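Local structure of 3',5'-nucleoside bisphosphate phosphatase (Chromobacterium violaceum, 2YB1) at residues G15-P19 against T20-D24; Q169-L173 against E174-G178; T200-E203 against R204-D208. The protein hydrolyses nucleoside 3',5'-bisphosphates to nucleoside 5'-phosphates and orthophosphate, using three bound manganese ions. One frame throughout, in Å; residues are numbered along the deposited sequence.

Interaction 1 of 3, residues G15-P19 against T20-D24; sequences GALTP and TEVID
T18 and E21 meet because both first torsions aim their polar groups at the other's backbone: T18 holds OG1 between its own N and carbonyl carbon (chi1 66°), while E21 places CG opposite its carbonyl carbon (chi1 -70°) and extends back toward the preceding loop. The result is a capping box at the start of helix 19-27, with T18 as N-cap. E21 N donates to T18 OG1 at 3.1 Å, and in return T18 N donates to E21 OE1 at 3.0 Å. The second bond is nearly straight, yet its donor stands above the carboxylate plane, 37° out of it. Each of the two backbone amides thus donates to a side-chain oxygen of the other residue, and E21 OE1, on an exposed side chain, is held by T18 N and by a water. Ordinary helical bonding follows at once, V22 N to T18 O and I23 N to P19 O.

Beside the box, L17 turns toward the helix and lays CB against V22 CB at 3.9 Å, with CD2 reaching V22 CA; this apolar patch continues onto P252 and F249. I23 packs on A48 and A51 of helix 45-54, and T20 OG1 is hydrogen-bonded to E47 of that helix. The loop that supplies the N-cap is also tied to the active site: A16 forms a backbone hydrogen bond with H250, a manganese and substrate ligand. A water extends the box to this loop, donating to E21 OE1 at 2.6 Å and to A16 O at 3.1 Å.

Interaction 2 of 3, residues Q169-L173 against E174-G178; sequences QWASL and EDAVG
S172 hydrogen-bonds to the first turn of the helix twice. S172 OG accepts from D175 N at 2.9 Å, while S172 O accepts from A176 N at 3.0 Å. One residue thus grips two successive amides, one through its side chain and one through its carbonyl. The hydroxyl is delivered by a chi1 of 75°, which sets OG between the residue's own N and carbonyl carbon and leaves it 3.2 Å from D175 CB. V177 N then bonds to L173 O, the straightest bond across the contact at 174°.

A water mediates the return link. It accepts from S172 N and donates to D175 OD2 at 2.6 Å, so the carboxylate reaches the N-cap backbone indirectly. D175 has CG opposite its carbonyl carbon (chi1 -82°), which turns the acid back along the chain toward S172. S172 is the N-cap of helix 173-182, and the water bridges the pair of groups that a capping box would join directly, so the box here is water-mediated at most. The helix lies in the PHP domain, against strand 59-69, whose E64 is a manganese ligand.

Apolar contacts line the buried side. A171 CB points toward the helix and lies 4.5 Å from A176 CB, and A176 in turn rests on V65 and V67 of strand 59-69. L173 CD1 comes within 4.3 Å of V177 CG2. Beyond the segment, V177 touches F209 of helix 199-211. The loop before the cap is tied to the same strand by backbone bonds from A171 to S66 and S68.

Interaction 3 of 3, residues T200-E203 against R204-D208; sequences TLIE and RLILD
I202 and I206 lie one turn apart on helix 199-211, the helix of the beta-alpha-beta unit formed with strands 186-189 and 216-221, and their side chains cross at an angle. The branch I202 CG2 meets the tip atom I206 CD1 at 3.9 Å. I206 gets there with CG1 opposite its carbonyl carbon (chi1 -69°) and an extended chi2 of 174°, a course that carries CG1 past I202 O at 3.3 Å. Both isoleucines are buried and face helix 226-239, I202 on F232 and H235, I206 on H239.

E203 and L207 also cross obliquely, but more loosely: the aliphatic E203 CG lies 4.2 Å from L207 CD1. With CG anti to its N (chi1 166°) and a bend at chi2, E203 leads its carboxylate to helix 226-239, where OE1 is hydrogen-bonded to H239 and salt-bridged to R238. L205 packs on W69 of strand 59-69 and shares M197 with I202.

Four consecutive backbone bonds, from R204 N to T200 O through L207 N to E203 O, fix this regular alpha-helical spacing; L205 N to L201 O measures 2.8 Å. The guanidinium of R204 reaches D208, one turn on. There R204 NH2 forms a salt bridge with D208 OD1 at 2.7 Å, while D208 OD2 accepts from W69 NE1.

Along the chain the three contacts come in series, all within the PHP domain. Interaction 1 opens helix 19-27, after the first strand; interaction 2 opens helix 173-182, and interaction 3 lies within helix 199-211. Interaction 1 sits on the opposite side of the chain's centre from the others, its centre about 27 Å from that of interaction 2 and about 34 Å from that of interaction 3. Interactions 2 and 3, with centres about 15 Å apart, touch directly: L173 CD2 packs on D208 CB at 3.6 Å and on L205 CD1 at 4.1 Å. Helices 173-182 and 199-211 thus pack on each other, and both touch strand 59-69, through A176 and L205, while the loop of interaction 1 is hydrogen-bonded to the manganese ligand H250.

Interaction 1 of 3, residues G15-P19 against T20-D24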
loop_
_atom_site.group_PDB
_atom_site.type_symbol
_atom_site.label_atom_id
_atom_site.label_comp_id
_atom_site.label_asym_id
_atom_site.label_seq_id
_atom_site.Cartn_x
_atom_site.Cartn_y
_atom_site.Cartn_z
ATOM N N GLY A 15 -4.365 6.148 -5.776
ATOM C CA GLY A 15 -4.418 5.619 -7.130
ATOM C C GLY A 15 -5.171 6.566 -8.059
ATOM O O GLY A 15 -6.010 7.352 -7.603
ATOM N N ALA A 16 -4.886 6.486 -9.354
ATOM C CA ALA A 16 -5.568 7.317 -10.348
ATOM C C ALA A 16 -6.910 6.748 -10.829
ATOM O O ALA A 16 -7.729 7.475 -11.394
ATOM C CB ALA A 16 -4.650 7.583 -11.535
ATOM N N LEU A 17 -7.139 5.458 -10.598
ATOM C CA LEU A 17 -8.352 4.788 -11.081
ATOM C C LEU A 17 -9.326 4.510 -9.945
ATOM O O LEU A 17 -8.915 4.219 -8.825
ATOM C CB LEU A 17 -7.988 3.450 -11.744
ATOM C CG LEU A 17 -7.539 3.416 -13.211
ATOM C CD1 LEU A 17 -6.585 4.530 -13.527
ATOM C CD2 LEU A 17 -6.921 2.067 -13.544
ATOM N N THR A 18 -10.619 4.578 -10.231
ATOM C CA THR A 18 -11.608 4.195 -9.231
ATOM C C THR A 18 -11.480 2.696 -8.927
ATOM O O THR A 18 -10.861 1.941 -9.683
ATOM C CB THR A 18 -13.048 4.486 -9.707
ATOM O OG1 THR A 18 -13.357 3.642 -10.823
ATOM C CG2 THR A 18 -13.198 5.963 -10.112
ATOM N N PRO A 19 -12.067 2.255 -7.809
ATOM C CA PRO A 19 -12.041 0.821 -7.510
ATOM C C PRO A 19 -12.577 -0.008 -8.689
ATOM O O PRO A 19 -11.995 -1.034 -9.025
ATOM C CB PRO A 19 -12.951 0.713 -6.274
ATOM C CG PRO A 19 -12.789 2.086 -5.591
ATOM C CD PRO A 19 -12.743 3.043 -6.754
ATOM N N THR A 20 -13.669 0.430 -9.320
ATOM C CA THR A 20 -14.200 -0.314 -10.462
ATOM C C THR A 20 -13.199 -0.317 -11.623
ATOM O O THR A 20 -12.927 -1.364 -12.221
ATOM C CB THR A 20 -15.577 0.212 -10.916
ATOM O OG1 THR A 20 -16.549 -0.085 -9.910
ATOM C CG2 THR A 20 -16.018 -0.467 -12.205
ATOM N N GLU A 21 -12.626 0.845 -11.920
ATOM C CA GLU A 21 -11.710 0.962 -13.051
ATOM C C GLU A 21 -10.447 0.128 -12.880
ATOM O O GLU A 21 -9.971 -0.482 -13.839
ATOM C CB GLU A 21 -11.328 2.425 -13.290
ATOM C CG GLU A 21 -12.468 3.277 -13.822
ATOM C CD GLU A 21 -12.123 4.760 -13.837
ATOM O OE1 GLU A 21 -11.164 5.163 -13.145
ATOM O OE2 GLU A 21 -12.810 5.518 -14.538
ATOM N N VAL A 22 -9.896 0.107 -11.669
ATOM C CA VAL A 22 -8.627 -0.598 -11.439
ATOM C C VAL A 22 -8.837 -2.116 -11.482
ATOM O O VAL A 22 -8.017 -2.852 -12.041
ATOM C CB VAL A 22 -7.905 -0.118 -10.139
ATOM C CG1 VAL A 22 -8.634 -0.597 -8.892
ATOM C CG2 VAL A 22 -6.409 -0.558 -10.135
ATOM N N ILE A 23 -9.966 -2.575 -10.947
ATOM C CA ILE A 23 -10.330 -3.994 -11.044
ATOM C C ILE A 23 -10.551 -4.408 -12.502
ATOM O O ILE A 23 -10.081 -5.467 -12.940
ATOM C CB ILE A 23 -11.601 -4.329 -10.202
ATOM C CG1 ILE A 23 -11.333 -4.138 -8.698
ATOM C CG2 ILE A 23 -12.098 -5.742 -10.498
ATOM C CD1 ILE A 23 -10.231 -5.038 -8.144
ATOM N N ASP A 24 -11.265 -3.568 -13.251
ATOM C CA ASP A 24 -11.523 -3.829 -14.666
ATOM C C ASP A 24 -10.220 -3.891 -15.478
ATOM O O ASP A 24 -10.091 -4.704 -16.394
ATOM C CB ASP A 24 -12.458 -2.766 -15.253
ATOM C CG ASP A 24 -13.916 -2.975 -14.845
ATOM O OD1 ASP A 24 -14.247 -4.047 -14.281
ATOM O OD2 ASP A 24 -14.732 -2.062 -15.093
HETATM O O HOH W 1 -10.102 7.536 -13.428
#

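Interaction 2 of 3, residues Q169-L173 against E174-G178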
loop_
_atom_site.group_PDB
_atom_site.type_symbol
_atom_site.label_atom_id
_atom_site.label_comp_id
_atom_site.label_asym_id
_atom_site.label_seq_id
_atom_site.Cartn_x
_atom_site.Cartn_y
_atom_site.Cartn_z
ATOM N N GLN A 169 4.094 11.442 12.645
ATOM C CA GLN A 169 4.051 10.128 13.286
ATOM C C GLN A 169 2.784 9.360 12.910
ATOM O O GLN A 169 1.667 9.813 13.156
ATOM C CB GLN A 169 4.204 10.230 14.808
ATOM C CG GLN A 169 4.151 8.864 15.488
ATOM C CD GLN A 169 4.665 8.870 16.918
ATOM O OE1 GLN A 169 3.883 8.831 17.872
ATOM N NE2 GLN A 169 5.987 8.896 17.072
ATOM N N TRP A 170 2.976 8.207 12.282
ATOM C CA TRP A 170 1.879 7.328 11.879
ATOM C C TRP A 170 1.612 6.284 12.966
ATOM O O TRP A 170 1.975 6.492 14.127
ATOM C CB TRP A 170 2.159 6.687 10.515
ATOM C CG TRP A 170 2.575 7.676 9.467
ATOM C CD1 TRP A 170 3.843 7.901 9.011
ATOM C CD2 TRP A 170 1.725 8.588 8.755
ATOM N NE1 TRP A 170 3.835 8.886 8.048
ATOM C CE2 TRP A 170 2.548 9.323 7.871
ATOM C CE3 TRP A 170 0.347 8.837 8.760
ATOM C CZ2 TRP A 170 2.039 10.296 6.999
ATOM C CZ3 TRP A 170 -0.158 9.817 7.898
ATOM C CH2 TRP A 170 0.690 10.529 7.032
ATOM N N ALA A 171 0.926 5.199 12.618
ATOM C CA ALA A 171 0.611 4.164 13.605
ATOM C C ALA A 171 1.874 3.518 14.160
ATOM O O ALA A 171 2.931 3.564 13.538
ATOM C CB ALA A 171 -0.284 3.098 12.992
ATOM N N SER A 172 1.774 2.936 15.348
ATOM C CA SER A 172 2.837 2.075 15.822
ATOM C C SER A 172 2.770 0.751 15.052
ATOM O O SER A 172 1.716 0.379 14.505
ATOM C CB SER A 172 2.702 1.828 17.324
ATOM O OG SER A 172 1.654 0.910 17.587
ATOM N N LEU A 173 3.888 0.038 15.010
ATOM C CA LEU A 173 3.923 -1.277 14.390
ATOM C C LEU A 173 2.942 -2.217 15.100
ATOM O O LEU A 173 2.187 -2.945 14.455
ATOM C CB LEU A 173 5.347 -1.848 14.440
ATOM C CG LEU A 173 5.597 -3.191 13.756
ATOM C CD1 LEU A 173 5.298 -3.062 12.272
ATOM C CD2 LEU A 173 7.042 -3.669 13.968
ATOM N N GLU A 174 2.956 -2.195 16.432
ATOM C CA GLU A 174 2.088 -3.059 17.221
ATOM C C GLU A 174 0.607 -2.795 16.934
ATOM O O GLU A 174 -0.189 -3.730 16.794
ATOM C CB GLU A 174 2.402 -2.917 18.722
ATOM C CG GLU A 174 3.760 -3.517 19.096
ATOM C CD GLU A 174 4.277 -3.062 20.455
ATOM O OE1 GLU A 174 4.158 -1.852 20.766
ATOM O OE2 GLU A 174 4.814 -3.919 21.198
ATOM N N ASP A 175 0.240 -1.523 16.836
ATOM C CA ASP A 175 -1.143 -1.173 16.516
ATOM C C ASP A 175 -1.551 -1.625 15.117
ATOM O O ASP A 175 -2.613 -2.222 14.950
ATOM C CB ASP A 175 -1.393 0.321 16.683
ATOM C CG ASP A 175 -1.667 0.706 18.127
ATOM O OD1 ASP A 175 -1.927 -0.200 18.948
ATOM O OD2 ASP A 175 -1.639 1.910 18.431
ATOM N N ALA A 176 -0.716 -1.350 14.114
ATOM C CA ALA A 176 -1.074 -1.700 12.737
ATOM C C ALA A 176 -1.303 -3.202 12.563
ATOM O O ALA A 176 -2.331 -3.619 12.016
ATOM C CB ALA A 176 -0.032 -1.198 11.751
ATOM N N VAL A 177 -0.349 -4.006 13.031
ATOM C CA VAL A 177 -0.462 -5.463 12.946
ATOM C C VAL A 177 -1.661 -5.998 13.743
ATOM O O VAL A 177 -2.416 -6.826 13.243
ATOM C CB VAL A 177 0.833 -6.173 13.415
ATOM C CG1 VAL A 177 0.630 -7.676 13.450
ATOM C CG2 VAL A 177 1.999 -5.802 12.496
ATOM N N GLY A 178 -1.835 -5.513 14.972
ATOM C CA GLY A 178 -2.936 -5.948 15.816
ATOM C C GLY A 178 -4.316 -5.593 15.284
ATOM O O GLY A 178 -5.271 -6.362 15.447
HETATM O O HOH W 2 -0.816 3.688 16.651
#

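Interaction 3 of 3, residues T200-E203 against R204-D208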
loop_
_atom_site.group_PDB
_atom_site.type_symbol
_atom_site.label_atom_id
_atom_site.label_comp_id
_atom_site.label_asym_id
_atom_site.label_seq_id
_atom_site.Cartn_x
_atom_site.Cartn_y
_atom_site.Cartn_z
ATOM N N THR A 200 20.670 -6.143 9.014
ATOM C CA THR A 200 20.445 -6.117 10.456
ATOM C C THR A 200 19.133 -5.411 10.841
ATOM O O THR A 200 18.357 -5.928 11.649
ATOM C CB THR A 200 21.648 -5.516 11.197
ATOM O OG1 THR A 200 22.773 -6.383 11.023
ATOM C CG2 THR A 200 21.354 -5.357 12.687
ATOM N N LEU A 201 18.895 -4.235 10.264
ATOM C CA LEU A 201 17.646 -3.519 10.508
ATOM C C LEU A 201 16.434 -4.275 9.976
ATOM O O LEU A 201 15.381 -4.297 10.614
ATOM C CB LEU A 201 17.693 -2.116 9.909
ATOM C CG LEU A 201 18.187 -1.055 10.890
ATOM C CD1 LEU A 201 18.065 0.327 10.274
ATOM C CD2 LEU A 201 17.401 -1.136 12.201
ATOM N N ILE A 202 16.581 -4.889 8.805
ATOM C CA ILE A 202 15.504 -5.705 8.244
ATOM C C ILE A 202 15.147 -6.835 9.201
ATOM O O ILE A 202 13.971 -7.101 9.460
ATOM C CB ILE A 202 15.879 -6.307 6.859
ATOM C CG1 ILE A 202 15.905 -5.222 5.774
ATOM C CG2 ILE A 202 14.885 -7.401 6.473
ATOM C CD1 ILE A 202 14.545 -4.626 5.474
ATOM N N GLU A 203 16.170 -7.503 9.725
ATOM C CA GLU A 203 15.953 -8.576 10.689
ATOM C C GLU A 203 15.245 -8.068 11.938
ATOM O O GLU A 203 14.342 -8.713 12.450
ATOM C CB GLU A 203 17.279 -9.242 11.064
ATOM C CG GLU A 203 17.185 -10.123 12.292
ATOM C CD GLU A 203 17.548 -11.566 12.002
ATOM O OE1 GLU A 203 17.443 -11.981 10.826
ATOM O OE2 GLU A 203 17.943 -12.282 12.948
ATOM N N ARG A 204 15.679 -6.913 12.433
ATOM C CA ARG A 204 15.081 -6.286 13.612
ATOM C C ARG A 204 13.607 -5.951 13.358
ATOM O O ARG A 204 12.738 -6.206 14.202
ATOM C CB ARG A 204 15.853 -5.006 13.963
ATOM C CG ARG A 204 15.466 -4.381 15.287
ATOM C CD ARG A 204 15.769 -5.346 16.419
ATOM N NE ARG A 204 14.775 -5.277 17.487
ATOM C CZ ARG A 204 14.353 -6.328 18.190
ATOM N NH1 ARG A 204 14.832 -7.545 17.942
ATOM N NH2 ARG A 204 13.447 -6.156 19.146
ATOM N N LEU A 205 13.333 -5.369 12.191
ATOM C CA LEU A 205 11.961 -5.055 11.798
ATOM C C LEU A 205 11.090 -6.314 11.755
ATOM O O LEU A 205 9.977 -6.320 12.288
ATOM C CB LEU A 205 11.934 -4.346 10.439
ATOM C CG LEU A 205 10.542 -4.094 9.850
ATOM C CD1 LEU A 205 9.664 -3.237 10.799
ATOM C CD2 LEU A 205 10.647 -3.444 8.465
ATOM N N ILE A 206 11.597 -7.370 11.116
ATOM C CA ILE A 206 10.895 -8.658 11.062
ATOM C C ILE A 206 10.597 -9.239 12.453
ATOM O O ILE A 206 9.469 -9.658 12.729
ATOM C CB ILE A 206 11.659 -9.699 10.214
ATOM C CG1 ILE A 206 11.635 -9.293 8.725
ATOM C CG2 ILE A 206 11.071 -11.100 10.422
ATOM C CD1 ILE A 206 12.469 -10.181 7.837
ATOM N N LEU A 207 11.604 -9.265 13.323
ATOM C CA LEU A 207 11.411 -9.763 14.686
ATOM C C LEU A 207 10.338 -8.972 15.446
ATOM O O LEU A 207 9.466 -9.560 16.083
ATOM C CB LEU A 207 12.733 -9.751 15.456
ATOM C CG LEU A 207 13.758 -10.746 14.908
ATOM C CD1 LEU A 207 15.005 -10.787 15.780
ATOM C CD2 LEU A 207 13.125 -12.143 14.797
ATOM N N ASP A 208 10.402 -7.644 15.370
ATOM C CA ASP A 208 9.380 -6.786 15.974
ATOM C C ASP A 208 7.992 -7.058 15.362
ATOM O O ASP A 208 6.973 -7.122 16.060
ATOM C CB ASP A 208 9.741 -5.310 15.748
ATOM C CG ASP A 208 10.857 -4.824 16.663
ATOM O OD1 ASP A 208 11.459 -5.653 17.379
ATOM O OD2 ASP A 208 11.120 -3.601 16.669
#